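Local coordinates for protein importin subunit beta-1 (Saccharomyces cerevisiae, PDB 5OWU) that carries proteins into the nucleus as the importin beta subunit, partnering importin alpha, which recognises the classical nuclear localization signal of the cargo, at residues A848-A851 with R852-Q855; Y822-D825 with W826-D829; A380-W383 with R384-E387; L417-M420 with N421-S424; S177-I180 with L181-I184. One frame throughout, in Å; residues are numbered along the deposited sequence.

All five contacts are local, between residues close in the sequence, on or at the ends of helices of the HEAT repeats. Interactions 1 and 2 share repeat 19 and touch, Gln-855 NE2 of helix 842-860 reaching Tyr-822 O in the loop before helix 825-836. Interactions 3 and 4 also meet, through the salt bridge of Arg-386 with Asp-422, and join repeats 9 and 10. The second and third are both helix starts, but only the third has a side-chain cap; the fourth is a helix exit. Interaction 5 stands alone, its centre about 48 Å or more from the others; it is buried and largely apolar, whereas interactions 1 to 4 are partly exposed and more polar.

Interaction 1 of 5, residues A848-A851 with R852-Q855; sequences ARWA and REQQ
Trp-850 and Gln-854 sit one turn apart on the helix, and the glutamine chain crosses over one face of the indole: its CG lies 3.6 Å from the centroid of the six-membered ring and only 8° off the ring normal, a CH-pi contact. From there the chain bends at chi2 and carries the amide along the ring toward its outer rim, where Gln-854 NE2 comes to 3.2 Å from Trp-850 CZ3. Amide and ring are neither stacked flat nor perpendicular, their planes being 38° apart. On the indole's polar side NE1 is bonded to Asp-808 OD1, and the ring and Gln-854 both pack on Ala-811, so the pair is fastened to helix 796-812. With Trp-850 cut back to an alanine, the Gln-854 chain would probably lose the surface it lies on and Asp-808 its indole donor.

Next along the helix surface, Arg-849 and Glu-853 cross at about a right angle, with guanidinium and carboxylate planes 80° apart. Glu-853 OE2 lies 3.6 Å from Arg-849 NE but well out of the guanidinium plane, which makes this a salt bridge of charges alone, with no N-H aimed at the oxygen. The same OE2 rests 3.3 Å from Arg-849 CG.

Beneath both pairs run the backbone bonds, Glu-853 N to Arg-849 O at 2.9 Å and Gln-854 N to Trp-850 O at 3.0 Å. Paired side chains four residues apart, one a CH-pi contact on an aromatic ring, the other ionic, are typical of a regular alpha helix, here helix 842-860 of HEAT repeat 19.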
# COMPACT_ATOMS: atom_id res chain seq x y z
N ALA A 848 22.89 -18.74 8.55
CA ALA A 848 23.95 -18.22 7.69
C ALA A 848 25.29 -18.86 8.02
O ALA A 848 26.11 -19.10 7.12
CB ALA A 848 24.05 -16.70 7.83
N ARG A 849 25.54 -19.15 9.30
CA ARG A 849 26.76 -19.87 9.67
C ARG A 849 26.78 -21.25 9.05
O ARG A 849 27.78 -21.65 8.43
CB ARG A 849 26.86 -19.95 11.20
CG ARG A 849 27.96 -20.87 11.74
CD ARG A 849 29.36 -20.35 11.43
NE ARG A 849 30.34 -20.86 12.38
CZ ARG A 849 31.62 -20.50 12.41
NH1 ARG A 849 32.10 -19.62 11.54
NH2 ARG A 849 32.43 -21.02 13.33
N TRP A 850 25.68 -22.01 9.19
CA TRP A 850 25.58 -23.31 8.53
C TRP A 850 25.87 -23.19 7.04
O TRP A 850 26.67 -23.97 6.48
CB TRP A 850 24.19 -23.89 8.80
CG TRP A 850 23.72 -24.97 7.85
CD1 TRP A 850 22.73 -24.86 6.91
CD2 TRP A 850 24.21 -26.31 7.76
NE1 TRP A 850 22.57 -26.05 6.24
CE2 TRP A 850 23.47 -26.96 6.74
CE3 TRP A 850 25.20 -27.04 8.43
CZ2 TRP A 850 23.69 -28.29 6.38
CZ3 TRP A 850 25.41 -28.36 8.07
CH2 TRP A 850 24.67 -28.97 7.06
N ALA A 851 25.27 -22.20 6.39
CA ALA A 851 25.49 -22.00 4.95
C ALA A 851 26.95 -21.70 4.64
O ALA A 851 27.47 -22.13 3.61
CB ALA A 851 24.60 -20.87 4.45
N ARG A 852 27.62 -20.94 5.51
CA ARG A 852 29.02 -20.60 5.29
C ARG A 852 29.89 -21.85 5.41
O ARG A 852 30.77 -22.09 4.56
CB ARG A 852 29.46 -19.53 6.29
CG ARG A 852 30.89 -19.05 6.12
CD ARG A 852 31.14 -18.55 4.71
NE ARG A 852 32.37 -17.78 4.60
CZ ARG A 852 32.88 -17.35 3.45
NH1 ARG A 852 32.26 -17.62 2.30
NH2 ARG A 852 34.01 -16.65 3.44
N GLU A 853 29.67 -22.65 6.45
CA GLU A 853 30.37 -23.92 6.58
C GLU A 853 30.22 -24.75 5.31
O GLU A 853 31.22 -25.20 4.72
CB GLU A 853 29.84 -24.69 7.79
CG GLU A 853 30.01 -23.97 9.11
CD GLU A 853 29.22 -24.62 10.23
OE1 GLU A 853 28.85 -25.81 10.08
OE2 GLU A 853 28.96 -23.95 11.25
N GLN A 854 28.98 -24.95 4.86
CA GLN A 854 28.77 -25.82 3.71
C GLN A 854 29.36 -25.23 2.43
O GLN A 854 29.91 -25.96 1.61
CB GLN A 854 27.27 -26.11 3.54
CG GLN A 854 26.70 -26.97 4.65
CD GLN A 854 27.42 -28.30 4.76
OE1 GLN A 854 27.69 -28.96 3.76
NE2 GLN A 854 27.76 -28.69 5.98
N GLN A 855 29.26 -23.92 2.26
CA GLN A 855 29.82 -23.27 1.08
C GLN A 855 31.34 -23.45 1.02
O GLN A 855 31.89 -23.84 -0.01
CB GLN A 855 29.45 -21.79 1.08
CG GLN A 855 30.08 -20.97 -0.04
CD GLN A 855 31.30 -20.18 0.41
OE1 GLN A 855 31.35 -19.69 1.54
NE2 GLN A 855 32.29 -20.06 -0.47

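Interaction 2 of 5, residues Y822-D825 with W826-D829; sequences YGQD and WVID
Helix 825-836 opens at its N-cap residue, Gln-824, whose side chain runs out beside the indole of Trp-826. Gln-824 OE1 takes a weak hydrogen bond from Trp-826 NE1, 2.8 Å long and bent to 138° at the hydrogen. The oxygen sits at the ring edge, near the indole plane, while the amide itself stands almost upright to the ring, 84° away. The two side chains run side by side in the same direction. This is possible because Trp-826 holds CG between its own backbone N and carbonyl carbon (chi1 75°), which swings the indole back beside the cap; Gln-824 CB then rests 3.7 Å from Trp-826 CD1. The other end of the amide, NE2, is anchored on Phe-821 O.

This turn begins the first helix of HEAT repeat 19, and the indole is pressed onto Phe-780, Ile-783, Ala-784 and Ala-787 of helix 776-788, part of repeat 18. One face of the indole carries Val-827 CG2, 3.4 Å above its plane.

Gln-824 O receives Ile-828 N at 3.1 Å in a nearly straight bond, with a weak second one from Val-827 N. Alongside, Ile-828 CD1 packs 3.6 Å from Gln-824 O. At the solvent side Asp-829 N binds Asp-825 O, and the two like-charged carboxylates stand apart, Asp-825 OD1 lying 5.5 Å from Asp-829 OD2.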
# COMPACT_ATOMS: atom_id res chain seq x y z
N TYR A 822 29.24 -22.40 -5.68
CA TYR A 822 29.63 -21.94 -4.35
C TYR A 822 30.90 -21.10 -4.35
O TYR A 822 31.40 -20.77 -3.26
CB TYR A 822 29.79 -23.15 -3.43
CG TYR A 822 28.44 -23.75 -3.10
CD1 TYR A 822 27.84 -24.66 -3.95
CD2 TYR A 822 27.75 -23.36 -1.96
CE1 TYR A 822 26.60 -25.19 -3.67
CE2 TYR A 822 26.51 -23.89 -1.67
CZ TYR A 822 25.93 -24.80 -2.53
OH TYR A 822 24.70 -25.33 -2.24
N GLY A 823 31.43 -20.73 -5.51
CA GLY A 823 32.53 -19.79 -5.61
C GLY A 823 32.12 -18.40 -6.06
O GLY A 823 33.00 -17.57 -6.33
N GLN A 824 30.83 -18.11 -6.15
CA GLN A 824 30.37 -16.84 -6.69
C GLN A 824 30.46 -15.75 -5.63
O GLN A 824 30.05 -15.95 -4.48
CB GLN A 824 28.94 -16.98 -7.20
CG GLN A 824 28.74 -18.13 -8.16
CD GLN A 824 27.36 -18.12 -8.76
OE1 GLN A 824 27.01 -17.23 -9.53
NE2 GLN A 824 26.55 -19.11 -8.39
N ASP A 825 30.98 -14.59 -6.03
CA ASP A 825 31.07 -13.47 -5.11
C ASP A 825 29.72 -13.15 -4.49
O ASP A 825 29.63 -12.85 -3.30
CB ASP A 825 31.62 -12.23 -5.82
CG ASP A 825 33.13 -12.26 -6.01
OD1 ASP A 825 33.81 -13.02 -5.29
OD2 ASP A 825 33.63 -11.52 -6.88
N TRP A 826 28.65 -13.21 -5.28
CA TRP A 826 27.36 -12.80 -4.74
C TRP A 826 26.86 -13.78 -3.68
O TRP A 826 26.23 -13.37 -2.70
CB TRP A 826 26.33 -12.62 -5.86
CG TRP A 826 25.78 -13.88 -6.46
CD1 TRP A 826 26.18 -14.48 -7.61
CD2 TRP A 826 24.70 -14.68 -5.95
NE1 TRP A 826 25.44 -15.61 -7.85
CE2 TRP A 826 24.52 -15.75 -6.84
CE3 TRP A 826 23.88 -14.59 -4.82
CZ2 TRP A 826 23.55 -16.73 -6.65
CZ3 TRP A 826 22.91 -15.57 -4.62
CH2 TRP A 826 22.76 -16.63 -5.53
N VAL A 827 27.18 -15.07 -3.82
CA VAL A 827 26.80 -16.05 -2.80
C VAL A 827 27.56 -15.77 -1.50
O VAL A 827 26.95 -15.64 -0.43
CB VAL A 827 27.05 -17.48 -3.30
CG1 VAL A 827 26.74 -18.51 -2.21
CG2 VAL A 827 26.22 -17.76 -4.53
N ILE A 828 28.88 -15.67 -1.58
CA ILE A 828 29.70 -15.40 -0.39
C ILE A 828 29.23 -14.12 0.29
O ILE A 828 28.98 -14.08 1.50
CB ILE A 828 31.18 -15.34 -0.78
CG1 ILE A 828 31.67 -16.71 -1.26
CG2 ILE A 828 32.04 -14.84 0.40
CD1 ILE A 828 32.84 -16.65 -2.25
N ASP A 829 29.12 -13.04 -0.50
CA ASP A 829 28.70 -11.75 0.05
C ASP A 829 27.33 -11.84 0.70
O ASP A 829 27.10 -11.25 1.76
CB ASP A 829 28.70 -10.69 -1.05
CG ASP A 829 30.09 -10.42 -1.59
OD1 ASP A 829 31.08 -10.82 -0.94
OD2 ASP A 829 30.20 -9.79 -2.67

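Interaction 3 of 5, residues A380-W383 with R384-E387; sequences ADNW and RNRE
Arg-386 NH1 grips two successive carbonyls of the loop that leads into the helix. It donates to Ala-380 O at 2.9 Å, with the oxygen close to the guanidinium plane, and more weakly to Asp-381 O at 3.0 Å, where the angle at the hydrogen falls to 136°. A bend at chi3 doubles the arginine back over the helix start, so that one face of its guanidinium lies against Trp-383 CA, 3.5 Å from its plane. Held by the loop at this edge, the group also makes a two-pronged salt bridge to Asp-422, NE to OD1 and NH2 to OD2.

Asn-382 is the N-cap. Its OD1 accepts from Arg-384 N at 3.0 Å, the N-H standing 45° out of the amide plane rather than on a lone pair. The backbone carbonyl of the same residue receives Asn-385 N and, weakly, Arg-386 N. Asn-385 CB meets Ala-380 CB at 3.6 Å, closing the turn with an apolar touch.

Trp-383 is covered by its neighbour. Arg-384 runs extended from CG to NE across the indole, with CG over the face, 3.6 Å from the centroid of the six-membered ring: a CH-pi contact. The guanidinium follows at 28° to the ring, near CZ2, on its way to Gln-336 O.

Helix 383-395, in HEAT repeat 9, thus begins in a bonded turn that reaches out on two flanks. Trp-383, Arg-386 and Glu-387 pack against helix 425-442 through Gln-426 and Val-427, while Trp-383 and Arg-384 meet the loop around Gln-336 and Glu-338.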
# COMPACT_ATOMS: atom_id res chain seq x y z
N ALA A 380 -7.18 23.25 30.50
CA ALA A 380 -7.95 24.38 30.00
C ALA A 380 -9.45 24.12 30.13
O ALA A 380 -9.91 22.98 30.26
CB ALA A 380 -7.61 24.66 28.53
N ASP A 381 -10.22 25.21 30.07
CA ASP A 381 -11.67 25.13 30.19
C ASP A 381 -12.33 24.66 28.90
O ASP A 381 -13.42 24.07 28.95
CB ASP A 381 -12.24 26.49 30.59
CG ASP A 381 -11.89 26.87 32.01
OD1 ASP A 381 -11.92 25.98 32.89
OD2 ASP A 381 -11.60 28.05 32.25
N ASN A 382 -11.71 24.92 27.75
CA ASN A 382 -12.28 24.56 26.46
C ASN A 382 -11.89 23.13 26.11
O ASN A 382 -10.70 22.78 26.14
CB ASN A 382 -11.78 25.52 25.38
CG ASN A 382 -12.58 25.43 24.09
OD1 ASN A 382 -13.14 24.38 23.75
ND2 ASN A 382 -12.64 26.53 23.36
N TRP A 383 -12.88 22.30 25.77
CA TRP A 383 -12.60 20.91 25.44
C TRP A 383 -11.63 20.80 24.28
O TRP A 383 -10.83 19.86 24.22
CB TRP A 383 -13.89 20.14 25.12
CG TRP A 383 -14.54 20.50 23.81
CD1 TRP A 383 -15.56 21.39 23.61
CD2 TRP A 383 -14.23 19.96 22.52
NE1 TRP A 383 -15.90 21.43 22.28
CE2 TRP A 383 -15.10 20.57 21.59
CE3 TRP A 383 -13.29 19.03 22.06
CZ2 TRP A 383 -15.05 20.27 20.23
CZ3 TRP A 383 -13.26 18.73 20.70
CH2 TRP A 383 -14.13 19.36 19.81
N ARG A 384 -11.66 21.76 23.35
CA ARG A 384 -10.76 21.70 22.20
C ARG A 384 -9.30 21.76 22.64
O ARG A 384 -8.44 21.11 22.04
CB ARG A 384 -11.07 22.84 21.24
CG ARG A 384 -12.42 22.75 20.55
CD ARG A 384 -12.65 24.00 19.72
NE ARG A 384 -13.75 23.88 18.77
CZ ARG A 384 -13.67 23.26 17.60
NH1 ARG A 384 -12.54 22.68 17.22
NH2 ARG A 384 -14.72 23.22 16.80
N ASN A 385 -9.02 22.53 23.69
CA ASN A 385 -7.64 22.67 24.15
C ASN A 385 -7.17 21.44 24.92
O ASN A 385 -6.02 21.02 24.77
CB ASN A 385 -7.52 23.93 25.00
CG ASN A 385 -7.71 25.20 24.18
OD1 ASN A 385 -8.83 25.58 23.87
ND2 ASN A 385 -6.61 25.83 23.81
N ARG A 386 -8.04 20.84 25.73
CA ARG A 386 -7.65 19.61 26.42
C ARG A 386 -7.44 18.47 25.42
O ARG A 386 -6.45 17.72 25.51
CB ARG A 386 -8.71 19.24 27.46
CG ARG A 386 -9.04 20.36 28.44
CD ARG A 386 -9.80 19.86 29.67
NE ARG A 386 -11.11 19.32 29.35
CZ ARG A 386 -12.19 20.06 29.11
NH1 ARG A 386 -12.11 21.39 29.14
NH2 ARG A 386 -13.35 19.48 28.83
N GLU A 387 -8.36 18.32 24.46
CA GLU A 387 -8.20 17.30 23.43
C GLU A 387 -6.91 17.52 22.66
O GLU A 387 -6.13 16.58 22.42
CB GLU A 387 -9.40 17.29 22.49
CG GLU A 387 -9.48 16.06 21.58
CD GLU A 387 -8.58 16.14 20.36
OE1 GLU A 387 -8.14 17.26 20.01
OE2 GLU A 387 -8.30 15.08 19.75

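Interaction 4 of 5, residues L417-M420 with N421-S424; sequences LNLM and NDQS
Leu-419 and Asp-422 run alongside each other in one direction, a methyl against a carboxylate oxygen: Leu-419 CD2 sits 3.4 Å from Asp-422 OD1. Beyond them, Leu-419 packs on Val-390 of helix 383-395, and Met-420 on helices 425-442, 452-463 and 467-484.

The backbone bonds span three residues. Asn-421 N binds Asn-418 O and Asp-422 N binds Leu-419 O, each at 3.0 Å.

Side-chain bonds centre on the aspartate. Asp-422 OD2 accepts Ser-424 N at 2.8 Å, on the anti side of the carboxylate, while OD1 forms a salt bridge with Arg-386. CG anti to the backbone N (chi1 -160°) swings the carboxylate toward the serine. Were Asp-422 replaced by an asparagine, Arg-386 would probably lose its counter-charge.

A water stands between Asn-418 OD1 and Asn-421 ND2, but the 2.4 Å from its oxygen to Asn-418 OD1 is so short that this bond is doubtful.

Asp-422 OD2 to the N of Ser-424 is an Asx turn; it lies in the loop between helix 402-418 and helix 425-442 within HEAT repeat 10, with Ser-424 as the next N-cap.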
# COMPACT_ATOMS: atom_id res chain seq x y z
N LEU A 417 -4.75 10.16 32.95
CA LEU A 417 -5.76 9.24 33.48
C LEU A 417 -6.97 10.01 33.97
O LEU A 417 -8.10 9.52 33.86
CB LEU A 417 -5.16 8.40 34.61
CG LEU A 417 -4.07 7.40 34.25
CD1 LEU A 417 -3.51 6.76 35.52
CD2 LEU A 417 -4.60 6.33 33.31
N ASN A 418 -6.76 11.20 34.53
CA ASN A 418 -7.90 12.00 34.98
C ASN A 418 -8.76 12.41 33.80
O ASN A 418 -9.99 12.47 33.91
CB ASN A 418 -7.42 13.23 35.75
CG ASN A 418 -8.57 14.13 36.17
OD1 ASN A 418 -9.41 13.73 36.97
ND2 ASN A 418 -8.60 15.34 35.64
N LEU A 419 -8.14 12.68 32.64
CA LEU A 419 -8.95 13.05 31.48
C LEU A 419 -9.84 11.92 30.97
O LEU A 419 -10.72 12.19 30.14
CB LEU A 419 -8.07 13.54 30.34
CG LEU A 419 -7.49 14.94 30.49
CD1 LEU A 419 -6.61 15.26 29.30
CD2 LEU A 419 -8.58 16.00 30.62
N MET A 420 -9.65 10.68 31.42
CA MET A 420 -10.59 9.63 31.02
C MET A 420 -11.96 9.83 31.64
O MET A 420 -12.94 9.21 31.19
CB MET A 420 -10.05 8.25 31.40
CG MET A 420 -8.87 7.79 30.55
SD MET A 420 -9.27 7.52 28.80
CE MET A 420 -10.28 6.04 28.86
N ASN A 421 -12.07 10.67 32.66
CA ASN A 421 -13.35 11.06 33.24
C ASN A 421 -13.83 12.41 32.71
O ASN A 421 -14.74 13.00 33.29
CB ASN A 421 -13.23 11.11 34.76
CG ASN A 421 -12.68 9.82 35.33
OD1 ASN A 421 -13.05 8.73 34.89
ND2 ASN A 421 -11.76 9.93 36.29
N ASP A 422 -13.24 12.90 31.62
CA ASP A 422 -13.61 14.20 31.09
C ASP A 422 -15.06 14.19 30.63
O ASP A 422 -15.59 13.17 30.20
CB ASP A 422 -12.70 14.58 29.92
CG ASP A 422 -12.69 16.06 29.64
OD1 ASP A 422 -11.86 16.77 30.24
OD2 ASP A 422 -13.52 16.52 28.82
N GLN A 423 -15.71 15.36 30.72
CA GLN A 423 -17.08 15.50 30.23
C GLN A 423 -17.16 15.53 28.71
O GLN A 423 -18.25 15.36 28.15
CB GLN A 423 -17.71 16.77 30.80
CG GLN A 423 -16.97 18.06 30.43
CD GLN A 423 -17.35 19.22 31.33
OE1 GLN A 423 -17.28 19.13 32.56
NE2 GLN A 423 -17.75 20.33 30.72
N SER A 424 -16.04 15.74 28.02
CA SER A 424 -16.02 15.81 26.57
C SER A 424 -15.76 14.42 25.99
O SER A 424 -14.75 13.79 26.31
CB SER A 424 -14.95 16.78 26.09
OG SER A 424 -14.82 16.73 24.68
O HOH W 1 -10.52 11.71 37.68

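Interaction 5 of 5, residues S177-I180 with L181-I184; sequences SNNI and LIAI
Ile-180 and Ile-184, one turn apart, lie alongside one another and touch branch to tip: Ile-180 CG2 packs 3.6 Å from Ile-184 CD1. In Ile-184, CG1 is anti to the carbonyl carbon (chi1 -73°) and the chain then continues extended, which carries the CD1 end back along the helix to its neighbour; CG1 itself passes 3.4 Å from Ile-180 O. The second pair, Asn-179 and Ile-182, runs in the same way, side by side, but is looser and mixed in character, with Asn-179 OD1 3.9 Å from Ile-182 CD1. Ile-182 CG1 also lies close to a carbonyl, 3.4 Å from Asn-178 O.

What sets these side chains in place is a regular backbone. Leu-181 N binds Ser-177 O, Ala-183 N binds Asn-179 O and Ile-184 N binds Ile-180 O, each at 2.8 Å, and Ile-182 N reaches Asn-178 O at 2.9 Å. Every carbonyl of 177-180 is thus taken by an N-H four residues on.

The polar ends of the first turn are tied from outside: Ser-177 OG and Asn-178 OD1 both bond to Asn-215, and Asn-178 OD1 also to Arg-218. Leu-181 and Ile-182 each pack on an aromatic side chain of another protein's chain.

Within the array, helix 177-188 opens HEAT repeat 5 and lies between two others. Leu-181 and Ile-184 press onto Ala-204, Leu-205 and Ser-208 of helix 195-208, the same repeat, while Asn-179, Ile-180 and Ile-182 meet Met-136 and Val-140 of helix 133-142 in repeat 4.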
# COMPACT_ATOMS: atom_id res chain seq x y z
N SER A 177 11.50 17.68 -22.94
CA SER A 177 11.22 18.39 -21.69
C SER A 177 11.26 19.90 -21.88
O SER A 177 10.36 20.62 -21.42
CB SER A 177 12.21 17.94 -20.61
OG SER A 177 13.55 18.13 -21.00
N ASN A 178 12.28 20.41 -22.58
CA ASN A 178 12.36 21.86 -22.78
C ASN A 178 11.01 22.40 -23.24
O ASN A 178 10.39 23.23 -22.56
CB ASN A 178 13.46 22.20 -23.80
CG ASN A 178 14.86 21.90 -23.29
OD1 ASN A 178 15.09 21.76 -22.09
ND2 ASN A 178 15.82 21.83 -24.21
N ASN A 179 10.50 21.87 -24.36
CA ASN A 179 9.28 22.43 -24.93
C ASN A 179 8.08 22.16 -24.04
O ASN A 179 7.22 23.04 -23.87
CB ASN A 179 9.06 21.87 -26.33
CG ASN A 179 10.01 22.46 -27.34
OD1 ASN A 179 10.28 23.65 -27.31
ND2 ASN A 179 10.53 21.62 -28.23
N ILE A 180 8.04 20.99 -23.41
CA ILE A 180 6.96 20.72 -22.47
C ILE A 180 6.93 21.82 -21.42
O ILE A 180 5.90 22.47 -21.20
CB ILE A 180 7.12 19.32 -21.86
CG1 ILE A 180 6.89 18.26 -22.94
CG2 ILE A 180 6.16 19.11 -20.67
CD1 ILE A 180 7.13 16.83 -22.47
N LEU A 181 8.10 22.12 -20.84
CA LEU A 181 8.11 23.13 -19.79
C LEU A 181 7.68 24.48 -20.34
O LEU A 181 6.87 25.18 -19.72
CB LEU A 181 9.49 23.21 -19.15
CG LEU A 181 9.74 22.13 -18.09
CD1 LEU A 181 11.18 22.18 -17.62
CD2 LEU A 181 8.78 22.28 -16.89
N ILE A 182 8.15 24.82 -21.55
CA ILE A 182 7.75 26.11 -22.10
C ILE A 182 6.24 26.16 -22.22
O ILE A 182 5.60 27.12 -21.77
CB ILE A 182 8.43 26.38 -23.45
CG1 ILE A 182 9.94 26.52 -23.27
CG2 ILE A 182 7.88 27.64 -24.08
CD1 ILE A 182 10.72 26.40 -24.57
N ALA A 183 5.65 25.10 -22.76
CA ALA A 183 4.21 25.12 -22.95
C ALA A 183 3.50 25.18 -21.60
O ALA A 183 2.52 25.92 -21.43
CB ALA A 183 3.77 23.91 -23.76
N ILE A 184 4.02 24.46 -20.60
CA ILE A 184 3.31 24.38 -19.34
C ILE A 184 3.46 25.67 -18.56
O ILE A 184 2.47 26.27 -18.11
CB ILE A 184 3.79 23.16 -18.52
CG1 ILE A 184 3.26 21.87 -19.16
CG2 ILE A 184 3.34 23.27 -17.06
CD1 ILE A 184 3.73 20.61 -18.48